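Local structure of geranyltranstransferase (Marinomonas sp. MED121, 4F62) at residues L207-Q221 and S280-D292. The protein probably catalyses the head-to-tail condensation of isopentenyl diphosphate with allylic diphosphates, building short prenyl chains such as farnesyl diphosphate. Numbering follows the deposited sequence.
Sequences LDAYAHAIGLAFQVQ and SQPLTDLANYIID
Tyr210 gives its hydroxyl proton to the backbone oxygen of Leu283, with OH 2.6 Å from O. The hydroxyl comes in a little out of the carbonyl plane. The same oxygen accepts the helical N-H of Ala287, so two donors grip it. Tyr210 reaches across because its CG lies anti to the backbone N (chi1 165°), which sends the ring out toward helix 281-291. The ring meets the carbonyl oxygen at its edge. Ile214 CG1 of its own helix lies over one face, toward the rim, and Leu283 CD2 sits 3.7 Å from Tyr210 CE1. The other polar link lies at the far end and is weak: Gln221 NE2 to Asp292 OD1, 3.4 Å, with a bent N-H...O angle of 132°. Asp292 is poorly ordered.

Between these two links the contact is aliphatic. Ile214 CD1 presses on Ala287 CB at 3.5 Å, a short carbon-carbon contact. It also meets Ile291 CD1 at 3.6 Å, the two side chains crossing at about a right angle. Ile291 CD1 rests on Ala217 CB as well, also at 3.6 Å. The backbones come close at this end, with Phe218 CA 4.4 Å from Ile291 CA. Phe218 touches Ile290 CG2 through its CB. At the other end Leu207 CD2 meets Leu283 CD1. Leu283 also touches helices 48-60 and 249-273.

Over these segments the two helix axes run in nearly the same direction, 25° apart. They approach to 9.1 Å. The contact packs the last modelled helix, 281-291, against helix 201-226, within the all-helical isoprenoid synthase fold of polyprenyl synthetases.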
loop_
_atom_site.group_PDB
_atom_site.type_symbol
_atom_site.label_atom_id
_atom_site.label_comp_id
_atom_site.label_asym_id
_atom_site.label_seq_id
_atom_site.Cartn_x
_atom_site.Cartn_y
_atom_site.Cartn_z
ATOM N N LEU A 207 -15.960 20.733 2.285
ATOM C CA LEU A 207 -15.359 19.930 1.219
ATOM C C LEU A 207 -15.808 18.476 1.283
ATOM O O LEU A 207 -16.065 17.859 0.243
ATOM C CB LEU A 207 -13.830 20.057 1.221
ATOM C CG LEU A 207 -13.355 21.449 0.814
ATOM C CD1 LEU A 207 -11.848 21.632 1.073
ATOM C CD2 LEU A 207 -13.690 21.702 -0.648
ATOM N N ASP A 208 -15.931 17.943 2.501
ATOM C CA ASP A 208 -16.507 16.612 2.718
ATOM C C ASP A 208 -17.843 16.481 2.035
ATOM O O ASP A 208 -18.079 15.541 1.276
ATOM C CB ASP A 208 -16.755 16.357 4.208
ATOM C CG ASP A 208 -15.569 15.741 4.906
ATOM O OD1 ASP A 208 -14.581 15.409 4.226
ATOM O OD2 ASP A 208 -15.633 15.572 6.142
ATOM N N ALA A 209 -18.732 17.421 2.348
ATOM C CA ALA A 209 -20.087 17.395 1.831
ATOM C C ALA A 209 -20.073 17.602 0.321
ATOM O O ALA A 209 -20.848 16.972 -0.406
ATOM C CB ALA A 209 -20.932 18.464 2.519
ATOM N N TYR A 210 -19.185 18.475 -0.156
ATOM C CA TYR A 210 -19.052 18.681 -1.597
ATOM C C TYR A 210 -18.719 17.348 -2.261
ATOM O O TYR A 210 -19.374 16.931 -3.225
ATOM C CB TYR A 210 -17.977 19.727 -1.901
ATOM C CG TYR A 210 -17.505 19.750 -3.343
ATOM C CD1 TYR A 210 -16.456 18.940 -3.764
ATOM C CD2 TYR A 210 -18.100 20.590 -4.280
ATOM C CE1 TYR A 210 -16.012 18.961 -5.077
ATOM C CE2 TYR A 210 -17.665 20.613 -5.600
ATOM C CZ TYR A 210 -16.614 19.790 -5.986
ATOM O OH TYR A 210 -16.164 19.787 -7.288
ATOM N N ALA A 211 -17.711 16.675 -1.720
ATOM C CA ALA A 211 -17.202 15.450 -2.314
ATOM C C ALA A 211 -18.220 14.329 -2.274
ATOM O O ALA A 211 -18.387 13.589 -3.250
ATOM C CB ALA A 211 -15.923 15.018 -1.605
ATOM N N HIS A 212 -18.888 14.184 -1.134
ATOM C CA HIS A 212 -19.941 13.180 -1.003
ATOM C C HIS A 212 -21.007 13.362 -2.079
ATOM O O HIS A 212 -21.426 12.397 -2.724
ATOM C CB HIS A 212 -20.595 13.258 0.379
ATOM C CG HIS A 212 -21.632 12.202 0.612
ATOM N ND1 HIS A 212 -22.941 12.340 0.204
ATOM C CD2 HIS A 212 -21.546 10.988 1.205
ATOM C CE1 HIS A 212 -23.620 11.255 0.537
ATOM N NE2 HIS A 212 -22.796 10.419 1.146
ATOM N N ALA A 213 -21.447 14.603 -2.272
ATOM C CA ALA A 213 -22.513 14.872 -3.227
ATOM C C ALA A 213 -22.071 14.537 -4.653
ATOM O O ALA A 213 -22.795 13.878 -5.416
ATOM C CB ALA A 213 -22.960 16.335 -3.125
ATOM N N ILE A 214 -20.875 14.993 -5.007
ATOM C CA ILE A 214 -20.335 14.805 -6.354
ATOM C C ILE A 214 -20.075 13.328 -6.668
ATOM O O ILE A 214 -20.362 12.853 -7.775
ATOM C CB ILE A 214 -19.032 15.619 -6.525
ATOM C CG1 ILE A 214 -19.379 17.098 -6.643
ATOM C CG2 ILE A 214 -18.269 15.178 -7.752
ATOM C CD1 ILE A 214 -20.362 17.362 -7.717
ATOM N N GLY A 215 -19.542 12.606 -5.686
ATOM C CA GLY A 215 -19.280 11.182 -5.838
ATOM C C GLY A 215 -20.535 10.375 -6.105
ATOM O O GLY A 215 -20.576 9.536 -7.016
ATOM N N LEU A 216 -21.574 10.615 -5.316
ATOM C CA LEU A 216 -22.819 9.899 -5.531
ATOM C C LEU A 216 -23.455 10.332 -6.861
ATOM O O LEU A 216 -23.876 9.485 -7.661
ATOM C CB LEU A 216 -23.774 10.118 -4.348
ATOM C CG LEU A 216 -25.110 9.369 -4.356
ATOM C CD1 LEU A 216 -24.912 7.877 -4.652
ATOM C CD2 LEU A 216 -25.819 9.566 -3.012
ATOM N N ALA A 217 -23.499 11.641 -7.111
ATOM C CA ALA A 217 -24.146 12.165 -8.317
ATOM C C ALA A 217 -23.624 11.522 -9.599
ATOM O O ALA A 217 -24.400 11.222 -10.518
ATOM C CB ALA A 217 -24.001 13.679 -8.396
ATOM N N PHE A 218 -22.318 11.292 -9.663
ATOM C CA PHE A 218 -21.758 10.717 -10.881
ATOM C C PHE A 218 -22.170 9.253 -11.054
ATOM O O PHE A 218 -22.401 8.803 -12.179
ATOM C CB PHE A 218 -20.237 10.955 -10.982
ATOM C CG PHE A 218 -19.389 9.764 -10.645
ATOM C CD1 PHE A 218 -19.214 8.718 -11.561
ATOM C CD2 PHE A 218 -18.701 9.720 -9.439
ATOM C CE1 PHE A 218 -18.414 7.625 -11.250
ATOM C CE2 PHE A 218 -17.890 8.635 -9.116
ATOM C CZ PHE A 218 -17.744 7.586 -10.021
ATOM N N GLN A 219 -22.291 8.516 -9.950
ATOM C CA GLN A 219 -22.799 7.147 -10.042
ATOM C C GLN A 219 -24.263 7.113 -10.469
ATOM O O GLN A 219 -24.648 6.292 -11.311
ATOM C CB GLN A 219 -22.589 6.385 -8.726
ATOM C CG GLN A 219 -21.117 6.100 -8.410
ATOM C CD GLN A 219 -20.514 4.985 -9.267
ATOM O OE1 GLN A 219 -21.160 4.454 -10.174
ATOM N NE2 GLN A 219 -19.270 4.624 -8.969
ATOM N N VAL A 220 -25.081 7.996 -9.896
ATOM C CA VAL A 220 -26.484 8.072 -10.306
ATOM C C VAL A 220 -26.583 8.436 -11.779
ATOM O O VAL A 220 -27.307 7.790 -12.544
ATOM C CB VAL A 220 -27.292 9.097 -9.468
ATOM C CG1 VAL A 220 -28.788 9.059 -9.862
ATOM C CG2 VAL A 220 -27.116 8.812 -7.982
ATOM N N GLN A 221 -25.846 9.471 -12.176
ATOM C CA GLN A 221 -25.849 9.909 -13.564
ATOM C C GLN A 221 -25.415 8.793 -14.511
ATOM O O GLN A 221 -25.989 8.629 -15.587
ATOM C CB GLN A 221 -24.955 11.143 -13.753
ATOM C CG GLN A 221 -24.997 11.714 -15.166
ATOM C CD GLN A 221 -26.403 12.125 -15.618
ATOM O OE1 GLN A 221 -27.324 12.276 -14.806
ATOM N NE2 GLN A 221 -26.567 12.313 -16.927
ATOM N N SER A 280 -13.354 29.147 -6.046
ATOM C CA SER A 280 -14.146 27.925 -6.039
ATOM C C SER A 280 -14.538 27.522 -7.451
ATOM O O SER A 280 -15.176 26.492 -7.651
ATOM C CB SER A 280 -15.411 28.112 -5.196
ATOM O OG SER A 280 -16.379 28.884 -5.892
ATOM N N GLN A 281 -14.174 28.344 -8.433
ATOM C CA GLN A 281 -14.593 28.070 -9.811
ATOM C C GLN A 281 -14.175 26.686 -10.359
ATOM O O GLN A 281 -14.997 26.003 -10.974
ATOM C CB GLN A 281 -14.183 29.200 -10.766
ATOM C CG GLN A 281 -15.025 29.229 -12.034
ATOM C CD GLN A 281 -16.526 29.353 -11.750
ATOM O OE1 GLN A 281 -16.952 30.182 -10.942
ATOM N NE2 GLN A 281 -17.330 28.522 -12.415
ATOM N N PRO A 282 -12.905 26.271 -10.137
ATOM C CA PRO A 282 -12.501 24.938 -10.595
ATOM C C PRO A 282 -13.365 23.827 -9.997
ATOM O O PRO A 282 -13.804 22.934 -10.729
ATOM C CB PRO A 282 -11.061 24.828 -10.085
ATOM C CG PRO A 282 -10.556 26.240 -10.176
ATOM C CD PRO A 282 -11.730 27.075 -9.729
ATOM N N LEU A 283 -13.611 23.883 -8.692
ATOM C CA LEU A 283 -14.457 22.885 -8.044
ATOM C C LEU A 283 -15.885 22.958 -8.571
ATOM O O LEU A 283 -16.569 21.944 -8.676
ATOM C CB LEU A 283 -14.438 23.049 -6.521
ATOM C CG LEU A 283 -13.222 22.518 -5.763
ATOM C CD1 LEU A 283 -13.364 22.797 -4.269
ATOM C CD2 LEU A 283 -13.061 21.031 -6.010
ATOM N N THR A 284 -16.340 24.153 -8.916
ATOM C CA THR A 284 -17.666 24.277 -9.491
ATOM C C THR A 284 -17.670 23.672 -10.893
ATOM O O THR A 284 -18.544 22.861 -11.230
ATOM C CB THR A 284 -18.102 25.743 -9.542
ATOM O OG1 THR A 284 -18.104 26.276 -8.209
ATOM C CG2 THR A 284 -19.495 25.865 -10.155
ATOM N N ASP A 285 -16.685 24.056 -11.705
ATOM C CA ASP A 285 -16.560 23.516 -13.059
ATOM C C ASP A 285 -16.400 21.993 -13.039
ATOM O O ASP A 285 -17.031 21.291 -13.831
ATOM C CB ASP A 285 -15.382 24.152 -13.798
ATOM C CG ASP A 285 -15.600 25.620 -14.092
ATOM O OD1 ASP A 285 -16.757 26.078 -14.027
ATOM O OD2 ASP A 285 -14.608 26.309 -14.402
ATOM N N LEU A 286 -15.560 21.494 -12.134
ATOM C CA LEU A 286 -15.322 20.048 -11.992
ATOM C C LEU A 286 -16.569 19.282 -11.580
ATOM O O LEU A 286 -16.708 18.097 -11.899
ATOM C CB LEU A 286 -14.212 19.751 -10.973
ATOM C CG LEU A 286 -12.767 19.930 -11.456
ATOM C CD1 LEU A 286 -11.783 19.737 -10.311
ATOM C CD2 LEU A 286 -12.468 18.950 -12.578
ATOM N N ALA A 287 -17.462 19.943 -10.852
ATOM C CA ALA A 287 -18.701 19.295 -10.439
ATOM C C ALA A 287 -19.491 18.915 -11.692
ATOM O O ALA A 287 -19.888 17.754 -11.867
ATOM C CB ALA A 287 -19.521 20.210 -9.544
ATOM N N ASN A 288 -19.691 19.891 -12.572
ATOM C CA ASN A 288 -20.445 19.666 -13.805
ATOM C C ASN A 288 -19.788 18.626 -14.719
ATOM O O ASN A 288 -20.462 17.747 -15.255
ATOM C CB ASN A 288 -20.669 20.988 -14.547
ATOM C CG ASN A 288 -20.987 22.141 -13.600
ATOM O OD1 ASN A 288 -21.277 21.926 -12.418
ATOM N ND2 ASN A 288 -20.922 23.374 -14.112
ATOM N N TYR A 289 -18.470 18.723 -14.884
ATOM C CA TYR A 289 -17.722 17.789 -15.728
ATOM C C TYR A 289 -17.801 16.326 -15.251
ATOM O O TYR A 289 -18.110 15.426 -16.039
ATOM C CB TYR A 289 -16.260 18.225 -15.817
ATOM C CG TYR A 289 -15.367 17.277 -16.587
ATOM C CD1 TYR A 289 -15.548 17.073 -17.951
ATOM C CD2 TYR A 289 -14.325 16.609 -15.955
ATOM C CE1 TYR A 289 -14.722 16.213 -18.664
ATOM C CE2 TYR A 289 -13.493 15.754 -16.657
ATOM C CZ TYR A 289 -13.696 15.557 -18.010
ATOM O OH TYR A 289 -12.869 14.702 -18.706
ATOM N N ILE A 290 -17.509 16.099 -13.968
ATOM C CA ILE A 290 -17.530 14.753 -13.380
ATOM C C ILE A 290 -18.932 14.154 -13.433
ATOM O O ILE A 290 -19.127 13.021 -13.898
ATOM C CB ILE A 290 -17.038 14.751 -11.913
ATOM C CG1 ILE A 290 -15.553 15.130 -11.848
ATOM C CG2 ILE A 290 -17.249 13.386 -11.280
ATOM C CD1 ILE A 290 -15.095 15.623 -10.471
ATOM N N ILE A 291 -19.902 14.927 -12.958
ATOM C CA ILE A 291 -21.299 14.515 -13.000
ATOM C C ILE A 291 -21.752 14.242 -14.428
ATOM O O ILE A 291 -22.276 13.160 -14.711
ATOM C CB ILE A 291 -22.210 15.586 -12.374
ATOM C CG1 ILE A 291 -22.059 15.572 -10.854
ATOM C CG2 ILE A 291 -23.667 15.348 -12.745
ATOM C CD1 ILE A 291 -22.868 16.651 -10.163
ATOM N N ASP A 292 -21.497 15.221 -15.302
ATOM C CA ASP A 292 -22.008 15.320 -16.677
ATOM C C ASP A 292 -23.361 16.027 -16.700
ATOM O O ASP A 292 -23.423 17.258 -16.718
ATOM C CB ASP A 292 -22.056 13.971 -17.415
ATOM C CG ASP A 292 -22.849 14.039 -18.705
ATOM O OD1 ASP A 292 -24.090 13.881 -18.657
ATOM O OD2 ASP A 292 -22.228 14.247 -19.769
#